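Side-chain contacts in STAS/SEC14 domain-containing protein (Shewanella loihica PV-4, PDB 2Q3L), which is of unknown function but adopts a SpoIIAA-like (STAS) fold, and may associate with membranes and bind a ligand: residues 28-31 and 32-36; 47-50 and 51-55; 64-68 and 69-73. All blocks are in the same frame, centred on the assembly; numbering follows the deposited sequence.

Interaction 1 of 3, residues 28-31 and 32-36; sequences GKLT and HEDYE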
loop_
_atom_site.group_PDB
_atom_site.type_symbol
_atom_site.label_atom_id
_atom_site.label_comp_id
_atom_site.label_asym_id
_atom_site.label_seq_id
_atom_site.Cartn_x
_atom_site.Cartn_y
_atom_site.Cartn_z
ATOM N N GLY A 28 -6.806 9.529 1.167
ATOM C CA GLY A 28 -7.005 8.083 1.262
ATOM C C GLY A 28 -5.931 7.391 2.055
ATOM O O GLY A 28 -5.423 7.952 3.005
ATOM N N LYS A 29 -5.598 6.164 1.642
ATOM C CA LYS A 29 -4.602 5.326 2.304
ATOM C C LYS A 29 -3.338 5.368 1.447
ATOM O O LYS A 29 -3.284 4.801 0.372
ATOM C CB LYS A 29 -5.168 3.906 2.447
ATOM C CG LYS A 29 -4.239 2.899 3.145
ATOM C CD LYS A 29 -3.948 3.218 4.585
ATOM C CE LYS A 29 -3.551 1.948 5.341
ATOM N NZ LYS A 29 -2.938 2.229 6.648
ATOM N N LEU A 30 -2.319 6.062 1.951
ATOM C CA LEU A 30 -1.086 6.320 1.216
ATOM C C LEU A 30 -0.230 5.070 1.141
ATOM O O LEU A 30 -0.165 4.298 2.112
ATOM C CB LEU A 30 -0.287 7.452 1.883
ATOM C CG LEU A 30 -1.069 8.749 2.124
ATOM C CD1 LEU A 30 -0.081 9.835 2.637
ATOM C CD2 LEU A 30 -1.739 9.261 0.894
ATOM N N THR A 31 0.384 4.882 -0.030
ATOM C CA THR A 31 1.241 3.763 -0.306
ATOM C C THR A 31 2.645 4.277 -0.571
ATOM O O THR A 31 2.869 5.476 -0.723
ATOM C CB THR A 31 0.797 3.012 -1.560
ATOM O OG1 THR A 31 0.858 3.915 -2.653
ATOM C CG2 THR A 31 -0.652 2.463 -1.427
ATOM N N HIS A 32 3.585 3.348 -0.570
ATOM C CA HIS A 32 4.949 3.632 -0.895
ATOM C C HIS A 32 5.108 4.218 -2.328
ATOM O O HIS A 32 5.930 5.111 -2.579
ATOM C CB HIS A 32 5.725 2.332 -0.745
ATOM C CG HIS A 32 7.095 2.384 -1.328
ATOM N ND1 HIS A 32 8.097 3.181 -0.803
ATOM C CD2 HIS A 32 7.644 1.717 -2.372
ATOM C CE1 HIS A 32 9.199 3.007 -1.507
ATOM N NE2 HIS A 32 8.964 2.112 -2.448
ATOM N N GLU A 33 4.294 3.723 -3.249
ATOM C CA GLU A 33 4.268 4.197 -4.617
ATOM C C GLU A 33 3.859 5.671 -4.629
ATOM O O GLU A 33 4.383 6.415 -5.422
ATOM C CB GLU A 33 3.343 3.362 -5.487
ATOM C CG GLU A 33 3.823 1.897 -5.702
ATOM C CD GLU A 33 3.880 0.979 -4.410
ATOM O OE1 GLU A 33 3.046 1.143 -3.468
ATOM O OE2 GLU A 33 4.761 0.066 -4.358
ATOM N N ASP A 34 2.983 6.093 -3.719
ATOM C CA ASP A 34 2.589 7.514 -3.621
ATOM C C ASP A 34 3.766 8.367 -3.184
ATOM O O ASP A 34 3.934 9.457 -3.735
ATOM C CB ASP A 34 1.381 7.731 -2.677
ATOM C CG ASP A 34 0.121 7.017 -3.154
ATOM O OD1 ASP A 34 0.041 6.682 -4.359
ATOM O OD2 ASP A 34 -0.760 6.760 -2.316
ATOM N N TYR A 35 4.540 7.907 -2.178
ATOM C CA TYR A 35 5.739 8.623 -1.731
ATOM C C TYR A 35 6.796 8.650 -2.823
ATOM O O TYR A 35 7.502 9.636 -2.978
ATOM C CB TYR A 35 6.285 8.073 -0.398
ATOM C CG TYR A 35 5.517 8.634 0.764
ATOM C CD1 TYR A 35 4.307 8.057 1.179
ATOM C CD2 TYR A 35 5.926 9.807 1.376
ATOM C CE1 TYR A 35 3.521 8.640 2.235
ATOM C CE2 TYR A 35 5.177 10.380 2.440
ATOM C CZ TYR A 35 3.975 9.783 2.850
ATOM O OH TYR A 35 3.256 10.337 3.871
ATOM N N GLU A 36 6.928 7.561 -3.556
ATOM C CA GLU A 36 7.807 7.539 -4.689
ATOM C C GLU A 36 7.444 8.541 -5.775
ATOM O O GLU A 36 8.329 9.133 -6.324
ATOM C CB GLU A 36 7.841 6.141 -5.331
ATOM C CG GLU A 36 8.702 5.190 -4.618
ATOM C CD GLU A 36 8.869 3.911 -5.407
ATOM O OE1 GLU A 36 7.864 3.454 -6.006
ATOM O OE2 GLU A 36 10.006 3.371 -5.420
#
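The carbonyl oxygen of T31 receives two backbone N-H groups at once: Y35 N, 3.3 Å from T31 O and tilted 17° from the carbonyl plane, and D34 N in a weaker, more bent bond. Around it stands a capping box, a compact example of how a helix start is closed when strand 19-30 hands over to helix 32-45 in a beta-alpha-beta unit. T31 is the N-cap. Its OG1, placed between backbone N and carbonyl carbon (chi1 61°), accepts from D34 N at 3.2 Å. The return bond runs from T31 N to D34 OD2, also 3.2 Å and fairly straight at 161°, but the N-H meets the carboxylate oxygen from well above its plane. D34 OD2 is shared with H7 ND1, so the carboxylate links the cap to the N-terminal part of the chain. E33, bent at its second side-chain torsion, lays OE1 3.5 Å from T31 CB. Among the buried side chains, L30 and Y35 cross obliquely, and the tyrosine hydroxyl is hydrogen-bonded to a bound MPD molecule, probably from the crystallisation liquor. T31 O lies at the edge of the Y35 ring, in its plane, while L30 CD1 approaches Y35 CE1 to 3.8 Å and Y35 OH to 3.6 Å.

Interaction 2 of 3, residues 47-50 and 51-55; sequences AGIK and TPEIV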
loop_
_atom_site.group_PDB
_atom_site.type_symbol
_atom_site.label_atom_id
_atom_site.label_comp_id
_atom_site.label_asym_id
_atom_site.label_seq_id
_atom_site.Cartn_x
_atom_site.Cartn_y
_atom_site.Cartn_z
ATOM N N ALA A 47 15.688 22.051 -3.640
ATOM C CA ALA A 47 17.053 22.103 -4.146
ATOM C C ALA A 47 17.725 23.413 -3.718
ATOM O O ALA A 47 17.152 24.493 -3.891
ATOM C CB ALA A 47 17.061 21.993 -5.673
ATOM N N GLY A 48 18.921 23.279 -3.151
ATOM C CA GLY A 48 19.709 24.400 -2.667
ATOM C C GLY A 48 19.425 24.915 -1.265
ATOM O O GLY A 48 20.153 25.773 -0.789
ATOM N N ILE A 49 18.365 24.419 -0.612
ATOM C CA ILE A 49 17.952 24.912 0.702
ATOM C C ILE A 49 18.633 24.110 1.832
ATOM O O ILE A 49 18.472 22.920 1.950
ATOM C CB ILE A 49 16.422 24.931 0.813
ATOM C CG1 ILE A 49 15.864 25.915 -0.215
ATOM C CG2 ILE A 49 15.963 25.400 2.234
ATOM C CD1 ILE A 49 14.369 25.792 -0.395
ATOM N N LYS A 50 19.424 24.786 2.649
ATOM C CA LYS A 50 20.156 24.132 3.735
ATOM C C LYS A 50 19.893 24.863 5.057
ATOM O O LYS A 50 20.615 24.667 6.040
ATOM C CB LYS A 50 21.670 24.137 3.422
ATOM C CG LYS A 50 22.056 23.546 2.085
ATOM C CD LYS A 50 23.563 23.738 1.832
ATOM C CE LYS A 50 23.983 23.360 0.402
ATOM N NZ LYS A 50 23.507 24.354 -0.595
ATOM N N THR A 51 18.895 25.745 5.063
ATOM C CA THR A 51 18.558 26.511 6.260
ATOM C C THR A 51 17.051 26.452 6.439
ATOM O O THR A 51 16.335 26.089 5.495
ATOM C CB THR A 51 19.022 27.967 6.166
ATOM O OG1 THR A 51 18.589 28.521 4.932
ATOM C CG2 THR A 51 20.583 28.092 6.238
ATOM N N PRO A 52 16.570 26.730 7.658
ATOM C CA PRO A 52 15.104 26.626 7.902
ATOM C C PRO A 52 14.327 27.767 7.257
ATOM O O PRO A 52 14.019 28.749 7.894
ATOM C CB PRO A 52 14.974 26.590 9.433
ATOM C CG PRO A 52 16.331 26.771 9.994
ATOM C CD PRO A 52 17.328 27.083 8.873
ATOM N N GLU A 53 13.989 27.587 5.989
ATOM C CA GLU A 53 13.355 28.635 5.178
ATOM C C GLU A 53 12.010 28.323 4.635
ATOM O O GLU A 53 11.287 29.209 4.218
ATOM C CB GLU A 53 14.194 28.843 3.910
ATOM C CG GLU A 53 15.605 29.221 4.171
ATOM C CD GLU A 53 15.775 30.621 4.729
ATOM O OE1 GLU A 53 14.759 31.306 5.046
ATOM O OE2 GLU A 53 16.953 31.019 4.846
ATOM N N ILE A 54 11.686 27.060 4.607
ATOM C CA ILE A 54 10.492 26.634 3.958
ATOM C C ILE A 54 9.285 26.646 4.866
ATOM O O ILE A 54 9.354 26.275 6.039
ATOM C CB ILE A 54 10.722 25.232 3.379
ATOM C CG1 ILE A 54 11.953 25.286 2.495
ATOM C CG2 ILE A 54 9.484 24.731 2.620
ATOM C CD1 ILE A 54 12.333 23.981 1.977
ATOM N N VAL A 55 8.163 27.064 4.302
ATOM C CA VAL A 55 6.928 26.994 5.021
ATOM C C VAL A 55 6.014 26.111 4.194
ATOM O O VAL A 55 5.927 26.275 3.001
ATOM C CB VAL A 55 6.323 28.401 5.342
ATOM C CG1 VAL A 55 7.333 29.224 6.151
ATOM C CG2 VAL A 55 5.878 29.179 4.092
HETATM O O HOH W 1 19.790 27.689 2.796
#
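The turn that leads from helix 32-45 into strand 54-66 brings together one aliphatic pair and a bound water. I49, in the loop, and I54, at the first position of the strand, meet at an angle, with I49 CD1 set 3.6 Å from I54 CD1. I49 CG2 reaches the same methyl and also approaches the carbonyl oxygen T51 O at 3.4 Å. The first torsion sets the two branches apart: CG1 lies beside the backbone N (chi1 -63°), and the extended second torsion carries CD1 on to I54, while CG2, anti to that N, is held near T51 and E53 CB. Between the two isoleucines the chain folds through an inverse gamma turn centred on P52, in which E53 N makes a weak bond to T51 O, 2.8 Å away. In this connection of the beta-alpha-beta unit, I54 also packs against F85 and E84, and I49 touches E84 as well. With I49 cut back to an alanine, I54 CD1 would probably lose its loop-side neighbour and a gap would open beside T51 O. On the polar side, a water accepts from K50 N at 2.9 Å and is hydrogen-bonded to T51 OG1 at 2.6 Å, joining backbone and side chain of consecutive residues across the start of the turn.

Interaction 3 of 3, residues 64-68 and 69-73; sequences DGLSL and HAAWD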
loop_
_atom_site.group_PDB
_atom_site.type_symbol
_atom_site.label_atom_id
_atom_site.label_comp_id
_atom_site.label_asym_id
_atom_site.label_seq_id
_atom_site.Cartn_x
_atom_site.Cartn_y
_atom_site.Cartn_z
ATOM N N ASP A 64 -6.964 8.991 5.103
ATOM C CA ASP A 64 -7.396 7.855 5.903
ATOM C C ASP A 64 -6.185 7.345 6.702
ATOM O O ASP A 64 -6.286 7.122 7.878
ATOM C CB ASP A 64 -7.989 6.750 5.021
ATOM C CG ASP A 64 -9.275 7.194 4.258
ATOM O OD1 ASP A 64 -10.022 8.094 4.734
ATOM O OD2 ASP A 64 -9.568 6.594 3.188
ATOM N N GLY A 65 -5.025 7.195 6.082
ATOM C CA GLY A 65 -3.847 6.699 6.807
ATOM C C GLY A 65 -2.673 6.397 5.898
ATOM O O GLY A 65 -2.686 6.723 4.726
ATOM N N LEU A 66 -1.642 5.785 6.466
ATOM C CA LEU A 66 -0.450 5.406 5.721
ATOM C C LEU A 66 -0.210 3.904 5.802
ATOM O O LEU A 66 -0.354 3.339 6.861
ATOM C CB LEU A 66 0.787 6.117 6.275
ATOM C CG LEU A 66 1.060 7.581 5.887
ATOM C CD1 LEU A 66 0.042 8.525 6.470
ATOM C CD2 LEU A 66 2.418 7.962 6.341
ATOM N N SER A 67 0.211 3.276 4.718
ATOM C CA SER A 67 0.640 1.884 4.801
ATOM C C SER A 67 1.888 1.876 5.664
ATOM O O SER A 67 2.465 2.932 5.962
ATOM C CB SER A 67 0.997 1.296 3.438
ATOM O OG SER A 67 2.197 1.879 2.880
ATOM N N LEU A 68 2.318 0.683 6.036
ATOM C CA LEU A 68 3.486 0.526 6.881
ATOM C C LEU A 68 4.714 1.069 6.166
ATOM O O LEU A 68 5.491 1.866 6.733
ATOM C CB LEU A 68 3.655 -0.960 7.254
ATOM C CG LEU A 68 4.883 -1.405 8.056
ATOM C CD1 LEU A 68 5.030 -0.606 9.348
ATOM C CD2 LEU A 68 4.816 -2.912 8.316
ATOM N N HIS A 69 4.888 0.650 4.910
ATOM C CA HIS A 69 6.018 1.110 4.110
ATOM C C HIS A 69 5.951 2.641 3.943
ATOM O O HIS A 69 6.968 3.306 4.065
ATOM C CB HIS A 69 6.025 0.406 2.756
ATOM C CG HIS A 69 7.322 0.474 2.011
ATOM N ND1 HIS A 69 7.581 -0.337 0.918
ATOM C CD2 HIS A 69 8.454 1.196 2.223
ATOM C CE1 HIS A 69 8.809 -0.101 0.486
ATOM N NE2 HIS A 69 9.364 0.805 1.273
ATOM N N ALA A 70 4.759 3.192 3.667
ATOM C CA ALA A 70 4.570 4.621 3.523
ATOM C C ALA A 70 4.966 5.392 4.787
ATOM O O ALA A 70 5.603 6.441 4.686
ATOM C CB ALA A 70 3.173 4.951 3.138
ATOM N N ALA A 71 4.617 4.870 5.965
ATOM C CA ALA A 71 5.018 5.503 7.213
ATOM C C ALA A 71 6.546 5.601 7.325
ATOM O O ALA A 71 7.081 6.567 7.847
ATOM C CB ALA A 71 4.453 4.748 8.391
ATOM N N TRP A 72 7.250 4.583 6.868
ATOM C CA TRP A 72 8.696 4.630 6.846
ATOM C C TRP A 72 9.247 5.645 5.853
ATOM O O TRP A 72 10.218 6.307 6.179
ATOM C CB TRP A 72 9.277 3.245 6.599
ATOM C CG TRP A 72 9.022 2.321 7.733
ATOM C CD1 TRP A 72 8.890 2.660 9.077
ATOM C CD2 TRP A 72 8.966 0.906 7.682
ATOM N NE1 TRP A 72 8.707 1.549 9.829
ATOM C CE2 TRP A 72 8.756 0.451 9.012
ATOM C CE3 TRP A 72 9.112 -0.031 6.660
ATOM C CZ2 TRP A 72 8.663 -0.888 9.332
ATOM C CZ3 TRP A 72 9.016 -1.377 6.985
ATOM C CH2 TRP A 72 8.788 -1.789 8.305
ATOM N N ASP A 73 8.638 5.732 4.653
ATOM C CA ASP A 73 9.001 6.729 3.632
ATOM C C ASP A 73 8.829 8.128 4.216
ATOM O O ASP A 73 9.652 9.015 4.003
ATOM C CB ASP A 73 8.075 6.652 2.371
ATOM C CG ASP A 73 8.313 5.421 1.525
ATOM O OD1 ASP A 73 9.467 5.012 1.416
ATOM O OD2 ASP A 73 7.359 4.873 0.943
#
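Backbone and hydroxyl hydrogen bonds between S67-L68 and A70-W72 start the helix that follows strand 54-66. S67 is the N-cap. Its OG, lodged between the backbone N and the carbonyl carbon, accepts from A70 N at 3.0 Å, although the exact place of this hydroxyl is less sure. The first full helical bonds come next: A71 N reaches S67 O at 2.9 Å, and W72 N reaches L68 O at 3.2 Å, with the donor tilted by about 20° from the carbonyl plane in each. This is the strand-to-helix corner of the beta-alpha-beta unit formed by strand 54-66, helix 68-81 and strand 85-91 in the SpoIIAA-like fold.

Apolar packing falls into two groups. From the strand end, L66 leans over the first turn: its CB lies 4.1 Å from A70 CB, and its CD2 comes to 3.7 Å from A71 CA. Y35 of helix 32-45 touches both L66 and A70, so this part of the turn is shared with the neighbouring helix.

The aromatic contact lies farther out. L68 CD1 sits over one face of the W72 indole in a CH-pi contact, 4.1 Å from the centroid of the six-membered ring and 29° off its normal. The leucine's CG lies anti to the backbone N (chi1 175°), beside the carbonyl carbon, and the bent second torsion turns CD1 to within 3.6 Å of W72 CZ2. L68 O lies above the same ring system, offset toward the rim. W72 and L68 each pack in turn against L68 and W72, respectively, of the second subunit.

How the interactions relate
Interactions 1 and 3 solve the same problem at adjacent strand ends, each starting a helix with a hydroxyl N-cap, whereas interaction 2 lies about 24 Å and 25 Å from their centres and leads into a strand. Interaction 1 is partly buried and reinforces its cap with a carboxylate. Interaction 3 is a surface contact whose cap has a hydroxyl alone and whose outer side carries leucine and tryptophan to the second subunit. The two touch directly: H32 ND1 meets D73 OD2 and G28 O meets D64 N, both in probable hydrogen bonds, the latter between neighbouring strands, and the H32 and H69 rings stack. Interaction 2, also on the surface, relies on aliphatic contact and water, and shares only strand 54-66 with interaction 3.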